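Local coordinates for protein interferon (Danio rerio, PDB 3PIV) that probably acts as a secreted type I interferon-like cytokine that binds a cell-surface receptor and takes part in antiviral defence, at residues D60-L65 and R118-L123; F54-L59 and R91-L96; E16-L21 and V143-L148; L39-D44 and L148-I153. One frame throughout, in Å; residues are numbered along the deposited sequence.

Contact 1: residues D60-L65 and R118-L123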
loop_
_atom_site.group_PDB
_atom_site.type_symbol
_atom_site.label_atom_id
_atom_site.label_comp_id
_atom_site.label_asym_id
_atom_site.label_seq_id
_atom_site.Cartn_x
_atom_site.Cartn_y
_atom_site.Cartn_z
ATOM N N ASP A 60 5.553 0.975 2.020
ATOM C CA ASP A 60 5.939 1.707 3.212
ATOM C C ASP A 60 4.871 2.729 3.569
ATOM O O ASP A 60 4.617 2.965 4.748
ATOM C CB ASP A 60 7.306 2.364 3.046
ATOM C CG ASP A 60 8.468 1.374 3.166
ATOM O OD1 ASP A 60 8.263 0.192 3.493
ATOM O OD2 ASP A 60 9.610 1.795 2.914
ATOM N N HIS A 61 4.216 3.288 2.550
ATOM C CA HIS A 61 3.149 4.257 2.764
ATOM C C HIS A 61 1.939 3.600 3.393
ATOM O O HIS A 61 1.314 4.158 4.287
ATOM C CB HIS A 61 2.740 4.936 1.442
ATOM C CG HIS A 61 3.613 6.096 1.071
ATOM N ND1 HIS A 61 4.214 6.220 -0.166
ATOM C CD2 HIS A 61 4.011 7.170 1.790
ATOM C CE1 HIS A 61 4.929 7.331 -0.195
ATOM N NE2 HIS A 61 4.839 7.915 0.989
ATOM N N ILE A 62 1.596 2.412 2.909
ATOM C CA ILE A 62 0.475 1.673 3.476
ATOM C C ILE A 62 0.772 1.311 4.932
ATOM O O ILE A 62 -0.071 1.471 5.801
ATOM C CB ILE A 62 0.189 0.390 2.676
ATOM C CG1 ILE A 62 -0.377 0.744 1.292
ATOM C CG2 ILE A 62 -0.771 -0.503 3.441
ATOM C CD1 ILE A 62 -0.464 -0.457 0.321
ATOM N N ILE A 63 1.981 0.826 5.203
ATOM C CA ILE A 63 2.345 0.498 6.576
ATOM C C ILE A 63 2.152 1.727 7.462
ATOM O O ILE A 63 1.530 1.663 8.513
ATOM C CB ILE A 63 3.799 -0.009 6.680
ATOM C CG1 ILE A 63 3.923 -1.374 5.998
ATOM C CG2 ILE A 63 4.231 -0.064 8.127
ATOM C CD1 ILE A 63 5.261 -1.626 5.339
ATOM N N HIS A 64 2.648 2.860 6.994
ATOM C CA HIS A 64 2.601 4.079 7.777
ATOM C C HIS A 64 1.180 4.559 8.016
ATOM O O HIS A 64 0.847 5.023 9.116
ATOM C CB HIS A 64 3.455 5.149 7.108
ATOM C CG HIS A 64 4.911 4.800 7.087
ATOM N ND1 HIS A 64 5.790 5.302 6.155
ATOM C CD2 HIS A 64 5.635 3.982 7.891
ATOM C CE1 HIS A 64 7.002 4.818 6.391
ATOM N NE2 HIS A 64 6.932 4.015 7.437
ATOM N N LEU A 65 0.344 4.422 6.992
ATOM C CA LEU A 65 -1.056 4.840 7.080
ATOM C C LEU A 65 -1.804 4.011 8.114
ATOM O O LEU A 65 -2.619 4.539 8.883
ATOM C CB LEU A 65 -1.738 4.690 5.712
ATOM C CG LEU A 65 -3.198 5.127 5.575
ATOM C CD1 LEU A 65 -3.378 6.573 5.999
ATOM C CD2 LEU A 65 -3.696 4.921 4.154
ATOM N N ARG A 118 1.875 12.066 -2.684
ATOM C CA ARG A 118 0.745 12.976 -2.787
ATOM C C ARG A 118 -0.591 12.258 -2.517
ATOM O O ARG A 118 -1.469 12.771 -1.809
ATOM C CB ARG A 118 0.763 13.602 -4.179
ATOM C CG ARG A 118 -0.227 14.710 -4.423
ATOM C CD ARG A 118 -0.050 15.246 -5.856
ATOM N NE ARG A 118 1.125 16.110 -5.986
ATOM C CZ ARG A 118 1.940 16.123 -7.037
ATOM N NH1 ARG A 118 1.736 15.306 -8.065
ATOM N NH2 ARG A 118 2.966 16.959 -7.059
ATOM N N HIS A 119 -0.752 11.066 -3.078
ATOM C CA HIS A 119 -1.969 10.309 -2.829
ATOM C C HIS A 119 -2.120 9.913 -1.352
ATOM O O HIS A 119 -3.186 10.064 -0.758
ATOM C CB HIS A 119 -2.031 9.081 -3.738
ATOM C CG HIS A 119 -3.000 8.040 -3.280
ATOM N ND1 HIS A 119 -4.362 8.250 -3.257
ATOM C CD2 HIS A 119 -2.806 6.779 -2.827
ATOM C CE1 HIS A 119 -4.967 7.159 -2.821
ATOM N NE2 HIS A 119 -4.046 6.256 -2.541
ATOM N N PHE A 120 -1.055 9.417 -0.740
ATOM C CA PHE A 120 -1.170 8.994 0.648
ATOM C C PHE A 120 -1.368 10.166 1.594
ATOM O O PHE A 120 -2.031 10.034 2.615
ATOM C CB PHE A 120 -0.002 8.092 1.057
ATOM C CG PHE A 120 -0.205 6.675 0.646
ATOM C CD1 PHE A 120 -0.840 5.778 1.500
ATOM C CD2 PHE A 120 0.158 6.254 -0.622
ATOM C CE1 PHE A 120 -1.069 4.465 1.107
ATOM C CE2 PHE A 120 -0.070 4.943 -1.032
ATOM C CZ PHE A 120 -0.684 4.043 -0.163
ATOM N N ARG A 121 -0.821 11.303 1.241
ATOM C CA ARG A 121 -1.074 12.547 1.932
ATOM C C ARG A 121 -2.546 12.852 1.958
ATOM O O ARG A 121 -3.099 13.219 2.973
ATOM C CB ARG A 121 -0.413 13.705 1.221
ATOM C CG ARG A 121 0.755 14.214 1.837
ATOM C CD ARG A 121 0.602 14.599 3.287
ATOM N NE ARG A 121 1.856 14.365 3.989
ATOM C CZ ARG A 121 2.504 15.225 4.758
ATOM N NH1 ARG A 121 2.013 16.433 5.015
ATOM N NH2 ARG A 121 3.660 14.840 5.287
ATOM N N THR A 122 -3.144 12.695 0.793
ATOM C CA THR A 122 -4.571 12.972 0.646
ATOM C C THR A 122 -5.383 12.090 1.581
ATOM O O THR A 122 -6.324 12.552 2.244
ATOM C CB THR A 122 -5.041 12.738 -0.802
ATOM O OG1 THR A 122 -4.447 13.718 -1.657
ATOM C CG2 THR A 122 -6.546 12.828 -0.898
ATOM N N LEU A 123 -5.017 10.811 1.626
ATOM C CA LEU A 123 -5.735 9.846 2.449
ATOM C C LEU A 123 -5.640 10.243 3.916
ATOM O O LEU A 123 -6.627 10.244 4.631
ATOM C CB LEU A 123 -5.162 8.440 2.250
ATOM C CG LEU A 123 -5.334 7.840 0.857
ATOM C CD1 LEU A 123 -4.598 6.495 0.741
ATOM C CD2 LEU A 123 -6.819 7.659 0.577
#
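Phe120 is the bump of this contact: its ring reaches from helix 111-129 to helix 48-66 and fits into a hollow formed by His61, Ile62 and Leu65. The CB of His61 sits almost squarely over one ring face, 3.4 Å from the Phe120 ring centroid and 9° off the ring normal, a CH-pi contact. The imidazole itself continues past the phenyl; the two rings lie nearly parallel but offset, so that little of one covers the other. Ile62 closes the far end of the hollow, with CG1 3.6 Å from Phe120 CZ. At the ring edge, Leu65 CD2 lies 4.0 Å from Phe120 CD1. That same methyl meets Leu123 CD1 at 3.9 Å; with Leu65 CG anti to its backbone N (chi1 -178°), CD2 comes within reach of both the phenyl edge and Leu123. The nearest atom of the His61 side chain is about 3 Å from a bound nickel ion. The helix segments run nearly parallel, their directions 13° apart and axes 10.7 Å apart, a separation bridged mainly by the Phe120 ring. Helix 134-158 packs alongside: His147 meets Ile62 and the Phe120 ring, while Val143 touches Leu123. Helix 79-101 covers Ile62 through Phe85 and Leu89.

Contact 2: residues F54-L59 and R91-L96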
loop_
_atom_site.group_PDB
_atom_site.type_symbol
_atom_site.label_atom_id
_atom_site.label_comp_id
_atom_site.label_asym_id
_atom_site.label_seq_id
_atom_site.Cartn_x
_atom_site.Cartn_y
_atom_site.Cartn_z
ATOM N N PHE A 54 8.915 1.522 -6.697
ATOM C CA PHE A 54 7.515 1.893 -6.499
ATOM C C PHE A 54 6.791 0.963 -5.528
ATOM O O PHE A 54 5.917 1.398 -4.772
ATOM C CB PHE A 54 6.759 1.886 -7.834
ATOM C CG PHE A 54 5.298 2.250 -7.697
ATOM C CD1 PHE A 54 4.909 3.576 -7.586
ATOM C CD2 PHE A 54 4.318 1.262 -7.633
ATOM C CE1 PHE A 54 3.563 3.923 -7.439
ATOM C CE2 PHE A 54 2.957 1.597 -7.494
ATOM C CZ PHE A 54 2.582 2.926 -7.399
ATOM N N LEU A 55 7.121 -0.324 -5.573
ATOM C CA LEU A 55 6.500 -1.262 -4.651
ATOM C C LEU A 55 6.972 -0.962 -3.223
ATOM O O LEU A 55 6.169 -0.957 -2.296
ATOM C CB LEU A 55 6.797 -2.700 -5.035
ATOM C CG LEU A 55 6.027 -3.202 -6.253
ATOM C CD1 LEU A 55 6.561 -4.558 -6.672
ATOM C CD2 LEU A 55 4.522 -3.272 -5.961
ATOM N N VAL A 56 8.259 -0.682 -3.064
ATOM C CA VAL A 56 8.786 -0.362 -1.742
ATOM C C VAL A 56 8.155 0.908 -1.206
ATOM O O VAL A 56 7.715 0.929 -0.065
ATOM C CB VAL A 56 10.306 -0.198 -1.717
ATOM C CG1 VAL A 56 10.770 0.314 -0.328
ATOM C CG2 VAL A 56 10.967 -1.510 -2.043
ATOM N N LEU A 57 8.101 1.951 -2.034
ATOM C CA LEU A 57 7.501 3.218 -1.634
ATOM C C LEU A 57 6.066 3.032 -1.170
ATOM O O LEU A 57 5.697 3.493 -0.093
ATOM C CB LEU A 57 7.539 4.238 -2.781
ATOM C CG LEU A 57 8.896 4.866 -3.095
ATOM C CD1 LEU A 57 8.778 5.681 -4.338
ATOM C CD2 LEU A 57 9.415 5.717 -1.908
ATOM N N THR A 58 5.269 2.346 -1.984
ATOM C CA THR A 58 3.863 2.136 -1.681
ATOM C C THR A 58 3.638 1.244 -0.446
ATOM O O THR A 58 2.792 1.546 0.408
ATOM C CB THR A 58 3.094 1.583 -2.915
ATOM O OG1 THR A 58 3.463 2.332 -4.084
ATOM C CG2 THR A 58 1.612 1.726 -2.693
ATOM N N LEU A 59 4.395 0.156 -0.347
ATOM C CA LEU A 59 4.298 -0.700 0.826
ATOM C C LEU A 59 4.545 0.128 2.079
ATOM O O LEU A 59 3.841 0.018 3.080
ATOM C CB LEU A 59 5.314 -1.852 0.748
ATOM C CG LEU A 59 5.008 -3.019 -0.207
ATOM C CD1 LEU A 59 6.254 -3.851 -0.372
ATOM C CD2 LEU A 59 3.843 -3.898 0.274
ATOM N N ARG A 91 7.960 -7.017 6.042
ATOM C CA ARG A 91 8.937 -8.038 5.664
ATOM C C ARG A 91 9.198 -8.099 4.155
ATOM O O ARG A 91 10.338 -8.197 3.733
ATOM C CB ARG A 91 8.498 -9.407 6.165
ATOM C CG ARG A 91 8.359 -9.499 7.671
ATOM C CD ARG A 91 7.733 -10.830 8.052
ATOM N NE ARG A 91 7.050 -10.756 9.339
ATOM C CZ ARG A 91 5.831 -11.237 9.565
ATOM N NH1 ARG A 91 5.151 -11.836 8.585
ATOM N NH2 ARG A 91 5.291 -11.122 10.774
ATOM N N LYS A 92 8.146 -8.057 3.343
ATOM C CA LYS A 92 8.327 -8.050 1.896
ATOM C C LYS A 92 9.039 -6.774 1.498
ATOM O O LYS A 92 9.981 -6.785 0.703
ATOM C CB LYS A 92 6.995 -8.154 1.163
ATOM C CG LYS A 92 7.138 -8.016 -0.356
ATOM C CD LYS A 92 8.323 -8.832 -0.872
ATOM C CE LYS A 92 7.984 -10.304 -1.061
ATOM N NZ LYS A 92 6.997 -10.471 -2.148
ATOM N N SER A 93 8.605 -5.662 2.079
ATOM C CA SER A 93 9.217 -4.392 1.750
ATOM C C SER A 93 10.706 -4.402 2.089
ATOM O O SER A 93 11.538 -4.003 1.286
ATOM C CB SER A 93 8.505 -3.252 2.465
ATOM O OG SER A 93 9.116 -2.022 2.138
ATOM N N SER A 94 11.040 -4.856 3.287
ATOM C CA SER A 94 12.442 -4.955 3.679
ATOM C C SER A 94 13.284 -5.850 2.728
ATOM O O SER A 94 14.446 -5.570 2.485
ATOM C CB SER A 94 12.551 -5.450 5.120
ATOM O OG SER A 94 13.880 -5.839 5.378
ATOM N N ASP A 95 12.702 -6.923 2.203
ATOM C CA ASP A 95 13.395 -7.726 1.188
ATOM C C ASP A 95 13.639 -6.967 -0.120
ATOM O O ASP A 95 14.745 -6.990 -0.657
ATOM C CB ASP A 95 12.639 -9.028 0.906
ATOM C CG ASP A 95 12.585 -9.949 2.117
ATOM O OD1 ASP A 95 13.345 -9.713 3.071
ATOM O OD2 ASP A 95 11.779 -10.900 2.118
ATOM N N LEU A 96 12.599 -6.312 -0.636
ATOM C CA LEU A 96 12.709 -5.513 -1.859
ATOM C C LEU A 96 13.711 -4.370 -1.745
ATOM O O LEU A 96 14.359 -4.005 -2.730
ATOM C CB LEU A 96 11.338 -4.960 -2.277
ATOM C CG LEU A 96 10.381 -6.029 -2.812
ATOM C CD1 LEU A 96 8.967 -5.506 -2.945
ATOM C CD2 LEU A 96 10.891 -6.558 -4.147
#
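Val56 and Ser93 mark the closest backbone approach, their CA atoms 5.3 Å apart, where segments 54-59 and 91-96, of helices 48-66 and 79-101, have axes 9.2 Å apart. The segments run in roughly opposed directions, at a signed crossing angle of -146°, and the small Ser93 side chain at the crossing is compatible with this close spacing. Leu59 lies against it: its CD1 is 3.7 Å from Ser93 CB, and its CB also faces that carbon. The Ser93 hydroxyl, set anti to the backbone N (chi1 180°), passes beside Val56 CG1 at 3.8 Å, but its strongest hydrogen bond is with Asp60 OD1, one turn further along helix 48-66, besides a weak one with Lys97 NZ. Thus a polar group within a mostly apolar interface has a partner on the facing helix. Val56 turns its other methyl to Leu96, and the two side chains run alongside one another, pointing opposite ways; the separation of 3.5 Å between Val56 CG2 and Leu96 CB is tight for two carbons. Leu96 CD1 reaches further, lying 4.1 Å from Leu55 CB and equally near Leu59 CD1. All six touching residues are buried. On helix 10-23, Tyr10 packs on Leu55, Leu59 and Lys92; Met151 of helix 134-158 also covers Leu55 and Leu59. Beyond Leu96 lie Trp6 and Cys4, the latter disulfide-bonded to Cys99 near the end of helix 79-101.

Contact 3: residues E16-L21 and V143-L148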
loop_
_atom_site.group_PDB
_atom_site.type_symbol
_atom_site.label_atom_id
_atom_site.label_comp_id
_atom_site.label_asym_id
_atom_site.label_seq_id
_atom_site.Cartn_x
_atom_site.Cartn_y
_atom_site.Cartn_z
ATOM N N GLU A 16 -2.219 -13.307 1.365
ATOM C CA GLU A 16 -2.234 -13.231 2.822
ATOM C C GLU A 16 -2.615 -11.823 3.303
ATOM O O GLU A 16 -3.430 -11.678 4.212
ATOM C CB GLU A 16 -0.891 -13.669 3.408
ATOM C CG GLU A 16 -0.514 -15.094 3.064
ATOM C CD GLU A 16 0.770 -15.562 3.755
ATOM O OE1 GLU A 16 1.612 -14.713 4.133
ATOM O OE2 GLU A 16 0.942 -16.794 3.913
ATOM N N SER A 17 -2.062 -10.787 2.675
ATOM C CA SER A 17 -2.341 -9.414 3.126
ATOM C C SER A 17 -3.802 -9.026 2.912
ATOM O O SER A 17 -4.421 -8.405 3.782
ATOM C CB SER A 17 -1.388 -8.388 2.480
ATOM O OG SER A 17 -1.647 -8.223 1.095
ATOM N N LEU A 18 -4.347 -9.396 1.750
ATOM C CA LEU A 18 -5.759 -9.171 1.455
ATOM C C LEU A 18 -6.645 -9.961 2.397
ATOM O O LEU A 18 -7.720 -9.510 2.779
ATOM C CB LEU A 18 -6.091 -9.542 -0.002
ATOM C CG LEU A 18 -5.613 -8.524 -1.046
ATOM C CD1 LEU A 18 -5.728 -9.099 -2.463
ATOM C CD2 LEU A 18 -6.395 -7.209 -0.903
ATOM N N ASN A 19 -6.187 -11.148 2.776
ATOM C CA ASN A 19 -6.862 -11.904 3.821
ATOM C C ASN A 19 -6.943 -11.186 5.164
ATOM O O ASN A 19 -7.995 -11.180 5.806
ATOM C CB ASN A 19 -6.218 -13.267 4.003
ATOM C CG ASN A 19 -7.149 -14.378 3.625
ATOM O OD1 ASN A 19 -8.139 -14.631 4.320
ATOM N ND2 ASN A 19 -6.864 -15.040 2.501
ATOM N N LEU A 20 -5.837 -10.591 5.596
ATOM C CA LEU A 20 -5.831 -9.892 6.879
ATOM C C LEU A 20 -6.687 -8.644 6.776
ATOM O O LEU A 20 -7.423 -8.311 7.707
ATOM C CB LEU A 20 -4.412 -9.516 7.295
ATOM C CG LEU A 20 -3.473 -10.719 7.454
ATOM C CD1 LEU A 20 -2.020 -10.288 7.380
ATOM C CD2 LEU A 20 -3.760 -11.443 8.750
ATOM N N LEU A 21 -6.606 -7.975 5.624
ATOM C CA LEU A 21 -7.363 -6.755 5.395
ATOM C C LEU A 21 -8.867 -7.050 5.416
ATOM O O LEU A 21 -9.675 -6.261 5.929
ATOM C CB LEU A 21 -6.956 -6.097 4.067
ATOM C CG LEU A 21 -7.427 -4.649 3.921
ATOM C CD1 LEU A 21 -6.601 -3.720 4.843
ATOM C CD2 LEU A 21 -7.342 -4.175 2.493
ATOM N N VAL A 143 -9.609 1.581 -0.024
ATOM C CA VAL A 143 -8.558 2.106 -0.904
ATOM C C VAL A 143 -7.304 1.222 -0.890
ATOM O O VAL A 143 -6.749 0.912 -1.937
ATOM C CB VAL A 143 -8.168 3.571 -0.559
ATOM C CG1 VAL A 143 -6.812 3.932 -1.162
ATOM C CG2 VAL A 143 -9.243 4.542 -1.046
ATOM N N VAL A 144 -6.882 0.806 0.300
ATOM C CA VAL A 144 -5.707 -0.053 0.450
ATOM C C VAL A 144 -5.906 -1.390 -0.268
ATOM O O VAL A 144 -4.968 -1.938 -0.854
ATOM C CB VAL A 144 -5.382 -0.300 1.935
ATOM C CG1 VAL A 144 -4.384 -1.443 2.094
ATOM C CG2 VAL A 144 -4.836 0.968 2.558
ATOM N N LYS A 145 -7.128 -1.912 -0.214
ATOM C CA LYS A 145 -7.481 -3.102 -0.992
ATOM C C LYS A 145 -7.155 -2.881 -2.463
ATOM O O LYS A 145 -6.539 -3.724 -3.101
ATOM C CB LYS A 145 -8.959 -3.457 -0.838
ATOM C CG LYS A 145 -9.370 -4.716 -1.635
ATOM C CD LYS A 145 -10.866 -4.981 -1.545
ATOM C CE LYS A 145 -11.238 -6.338 -2.128
ATOM N NZ LYS A 145 -12.682 -6.632 -1.919
ATOM N N SER A 146 -7.557 -1.732 -2.999
ATOM C CA SER A 146 -7.242 -1.423 -4.390
ATOM C C SER A 146 -5.738 -1.329 -4.684
ATOM O O SER A 146 -5.292 -1.740 -5.744
ATOM C CB SER A 146 -7.973 -0.168 -4.859
ATOM O OG SER A 146 -9.297 -0.504 -5.245
ATOM N N HIS A 147 -4.954 -0.787 -3.757
ATOM C CA HIS A 147 -3.508 -0.732 -3.968
ATOM C C HIS A 147 -2.969 -2.152 -4.037
ATOM O O HIS A 147 -2.143 -2.482 -4.890
ATOM C CB HIS A 147 -2.808 0.007 -2.818
ATOM C CG HIS A 147 -2.942 1.496 -2.878
ATOM N ND1 HIS A 147 -2.156 2.282 -3.689
ATOM C CD2 HIS A 147 -3.771 2.341 -2.219
ATOM C CE1 HIS A 147 -2.503 3.548 -3.540
ATOM N NE2 HIS A 147 -3.472 3.610 -2.644
ATOM N N LEU A 148 -3.421 -2.994 -3.117
ATOM C CA LEU A 148 -2.875 -4.340 -3.035
ATOM C C LEU A 148 -3.178 -5.107 -4.336
ATOM O O LEU A 148 -2.342 -5.876 -4.812
ATOM C CB LEU A 148 -3.426 -5.094 -1.819
ATOM C CG LEU A 148 -2.996 -4.588 -0.426
ATOM C CD1 LEU A 148 -3.741 -5.323 0.668
ATOM C CD2 LEU A 148 -1.487 -4.730 -0.241
#
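Leu18 and Lys145 stand closest in backbone register, CA to CA 6.8 Å, where the segments of helices 10-23 and 134-158 run nearly antiparallel, at 170°, with axes 10.4 Å apart. Leu148 fills much of this space. Its CD1 meets Leu18 CD2 at 3.6 Å as the two leucines pass in opposite directions, and the same CD1 comes equally close, 3.6 Å, to Ser17 OG. One turn along helix 10-23, Leu21 holds its CG anti to the backbone N (chi1 -165°), a torsion that carries CD2 to the opposing backbone, 3.5 Å from Lys145 N. The methyl also touches Val144 CG1 at 4.0 Å. Lys145 contributes its aliphatic stem, CG lying 3.9 Å from Leu18 CD2; beyond this its chain is extended, and the amino end leads away from helix 10-23. The Ser17 hydroxyl turns back to its own helix, bonding chiefly to Ile13 O with Thr14 O also in range, its single proton shared or alternating. No hydrogen bond joins the two segments, although Leu21 O accepts one from Arg141 NH2 just outside them. Between the segments, cohesion is apolar packing, with the serine's polarity met within its own helix and the lysine's charge carried away.

Contact 4: residues L39-D44 and L148-I153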
loop_
_atom_site.group_PDB
_atom_site.type_symbol
_atom_site.label_atom_id
_atom_site.label_comp_id
_atom_site.label_asym_id
_atom_site.label_seq_id
_atom_site.Cartn_x
_atom_site.Cartn_y
_atom_site.Cartn_z
ATOM N N LEU A 39 -1.611 6.623 -12.096
ATOM C CA LEU A 39 -0.248 6.295 -11.688
ATOM C C LEU A 39 0.061 4.817 -11.894
ATOM O O LEU A 39 1.117 4.459 -12.413
ATOM C CB LEU A 39 -0.068 6.660 -10.215
ATOM C CG LEU A 39 1.289 7.079 -9.660
ATOM C CD1 LEU A 39 1.472 6.437 -8.296
ATOM C CD2 LEU A 39 2.435 6.752 -10.604
ATOM N N TYR A 40 -0.859 3.952 -11.481
ATOM C CA TYR A 40 -0.616 2.525 -11.573
ATOM C C TYR A 40 -0.487 2.085 -13.028
ATOM O O TYR A 40 0.322 1.210 -13.343
ATOM C CB TYR A 40 -1.719 1.731 -10.862
ATOM C CG TYR A 40 -1.420 1.497 -9.412
ATOM C CD1 TYR A 40 -0.682 0.388 -9.006
ATOM C CD2 TYR A 40 -1.823 2.403 -8.449
ATOM C CE1 TYR A 40 -0.384 0.177 -7.672
ATOM C CE2 TYR A 40 -1.524 2.201 -7.109
ATOM C CZ TYR A 40 -0.810 1.088 -6.733
ATOM O OH TYR A 40 -0.517 0.886 -5.417
ATOM N N THR A 41 -1.288 2.693 -13.906
ATOM C CA THR A 41 -1.204 2.419 -15.346
ATOM C C THR A 41 0.220 2.708 -15.810
ATOM O O THR A 41 0.852 1.857 -16.441
ATOM C CB THR A 41 -2.223 3.269 -16.166
ATOM O OG1 THR A 41 -3.557 2.827 -15.892
ATOM C CG2 THR A 41 -1.962 3.144 -17.659
ATOM N N LEU A 42 0.721 3.898 -15.468
ATOM C CA LEU A 42 2.105 4.273 -15.754
ATOM C C LEU A 42 3.105 3.252 -15.203
ATOM O O LEU A 42 4.018 2.834 -15.902
ATOM C CB LEU A 42 2.397 5.665 -15.194
ATOM C CG LEU A 42 3.843 6.166 -15.072
ATOM C CD1 LEU A 42 4.432 6.501 -16.427
ATOM C CD2 LEU A 42 3.907 7.387 -14.160
ATOM N N MET A 43 2.924 2.836 -13.953
ATOM C CA MET A 43 3.838 1.876 -13.351
ATOM C C MET A 43 3.746 0.505 -14.030
ATOM O O MET A 43 4.737 -0.242 -14.128
ATOM C CB MET A 43 3.596 1.770 -11.836
ATOM C CG MET A 43 3.855 3.064 -11.052
ATOM S SD MET A 43 5.381 3.943 -11.483
ATOM C CE MET A 43 6.552 2.575 -11.483
ATOM N N ASP A 44 2.555 0.169 -14.511
ATOM C CA ASP A 44 2.365 -1.100 -15.200
ATOM C C ASP A 44 3.372 -1.280 -16.357
ATOM O O ASP A 44 3.801 -2.402 -16.647
ATOM C CB ASP A 44 0.927 -1.223 -15.719
ATOM C CG ASP A 44 -0.082 -1.529 -14.614
ATOM O OD1 ASP A 44 0.293 -2.153 -13.597
ATOM O OD2 ASP A 44 -1.261 -1.145 -14.769
ATOM N N LEU A 148 -3.421 -2.994 -3.117
ATOM C CA LEU A 148 -2.875 -4.340 -3.035
ATOM C C LEU A 148 -3.178 -5.107 -4.336
ATOM O O LEU A 148 -2.342 -5.876 -4.812
ATOM C CB LEU A 148 -3.426 -5.094 -1.819
ATOM C CG LEU A 148 -2.996 -4.588 -0.426
ATOM C CD1 LEU A 148 -3.741 -5.323 0.668
ATOM C CD2 LEU A 148 -1.487 -4.730 -0.241
ATOM N N GLN A 149 -4.362 -4.882 -4.903
ATOM C CA GLN A 149 -4.767 -5.575 -6.136
ATOM C C GLN A 149 -3.904 -5.139 -7.299
ATOM O O GLN A 149 -3.388 -5.966 -8.018
ATOM C CB GLN A 149 -6.258 -5.355 -6.439
ATOM C CG GLN A 149 -7.158 -6.214 -5.580
ATOM C CD GLN A 149 -8.587 -5.733 -5.513
ATOM O OE1 GLN A 149 -8.887 -4.561 -5.776
ATOM N NE2 GLN A 149 -9.488 -6.636 -5.129
ATOM N N ARG A 150 -3.695 -3.838 -7.443
ATOM C CA ARG A 150 -2.854 -3.333 -8.521
ATOM C C ARG A 150 -1.350 -3.622 -8.322
ATOM O O ARG A 150 -0.639 -3.906 -9.289
ATOM C CB ARG A 150 -3.100 -1.842 -8.729
ATOM C CG ARG A 150 -4.541 -1.480 -9.142
ATOM C CD ARG A 150 -4.916 -1.961 -10.548
ATOM N NE ARG A 150 -4.044 -1.444 -11.607
ATOM C CZ ARG A 150 -4.282 -0.345 -12.328
ATOM N NH1 ARG A 150 -5.357 0.383 -12.092
ATOM N NH2 ARG A 150 -3.429 0.041 -13.268
ATOM N N MET A 151 -0.865 -3.537 -7.084
ATOM C CA MET A 151 0.529 -3.873 -6.807
ATOM C C MET A 151 0.862 -5.273 -7.277
ATOM O O MET A 151 1.937 -5.515 -7.779
ATOM C CB MET A 151 0.861 -3.720 -5.318
ATOM C CG MET A 151 0.885 -2.267 -4.863
ATOM S SD MET A 151 0.779 -2.120 -3.067
ATOM C CE MET A 151 2.521 -2.228 -2.639
ATOM N N ASP A 152 -0.082 -6.186 -7.123
ATOM C CA ASP A 152 0.117 -7.580 -7.505
ATOM C C ASP A 152 0.292 -7.738 -9.023
ATOM O O ASP A 152 1.041 -8.594 -9.495
ATOM C CB ASP A 152 -1.073 -8.409 -7.015
ATOM C CG ASP A 152 -0.954 -9.869 -7.377
ATOM O OD1 ASP A 152 -0.158 -10.588 -6.728
ATOM O OD2 ASP A 152 -1.664 -10.299 -8.306
ATOM N N ILE A 153 -0.401 -6.903 -9.780
ATOM C CA ILE A 153 -0.260 -6.895 -11.224
ATOM C C ILE A 153 1.143 -6.428 -11.581
ATOM O O ILE A 153 1.845 -7.061 -12.354
ATOM C CB ILE A 153 -1.303 -5.973 -11.882
ATOM C CG1 ILE A 153 -2.710 -6.565 -11.720
ATOM C CG2 ILE A 153 -0.981 -5.755 -13.356
ATOM C CD1 ILE A 153 -3.783 -5.735 -12.389
HETATM O O HOH W 1 -1.350 -2.412 -11.772
#
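Asp44 and Arg150 form a salt bridge, with Arg150 NH2 donating to OD2 of Asp44 at 2.9 Å. The donor approaches on the syn side, 25° out of the carboxylate plane, while the acceptor lies close to the guanidinium plane; the N-H...O angle is 148°. A water bridges the two: it accepts from Arg150 NE and donates to Arg150 O and, over an unusually short distance, to Asp44 OD1, joining carboxylate, guanidinium and backbone. Tyr40 CB lies over one face of the guanidinium, toward its rim, 3.4 Å from Arg150 NH2. The arginine bends at chi2 and chi3, folding its end back over Tyr40 CB while its own CB rests over the phenol ring, 3.3 Å from Tyr40 CD1. The contact joins the short helix 37-44 to helix 134-158 of the helical cytokine fold of type I interferons, the segments running nearly parallel at 15°. At the far end of the phenol, Met151 CG lies 3.5 Å from Tyr40 OH, in the ring plane at its edge. That hydroxyl is hydrogen-bonded to His147 ND1, one turn before Met151, which helps fix the ring's reach. Phe54 meets the phenol edge-to-face, and Phe35 lies nearly parallel to it.

The four contacts lie 13 to 16 Å apart, centre to centre, within a single all-helical domain. Contacts 1 and 2 share helix 48-66, which packs on helix 111-129 in one and on helix 79-101 in the other; contacts 3 and 4 share helix 134-158 and overlap at Leu148. Along the chain, the segments of contacts 1 and 2 alternate, as do those of contacts 3 and 4, and the first pair falls wholly within the spans of the second. Contact 3 thus brings the first and last helices together around the intervening chain. His147 of contact 3 touches contacts 1, 2 and 4, with a probable hydrogen bond to His119 and packing on Thr58, so the four contacts meet around this residue in the bundle interior.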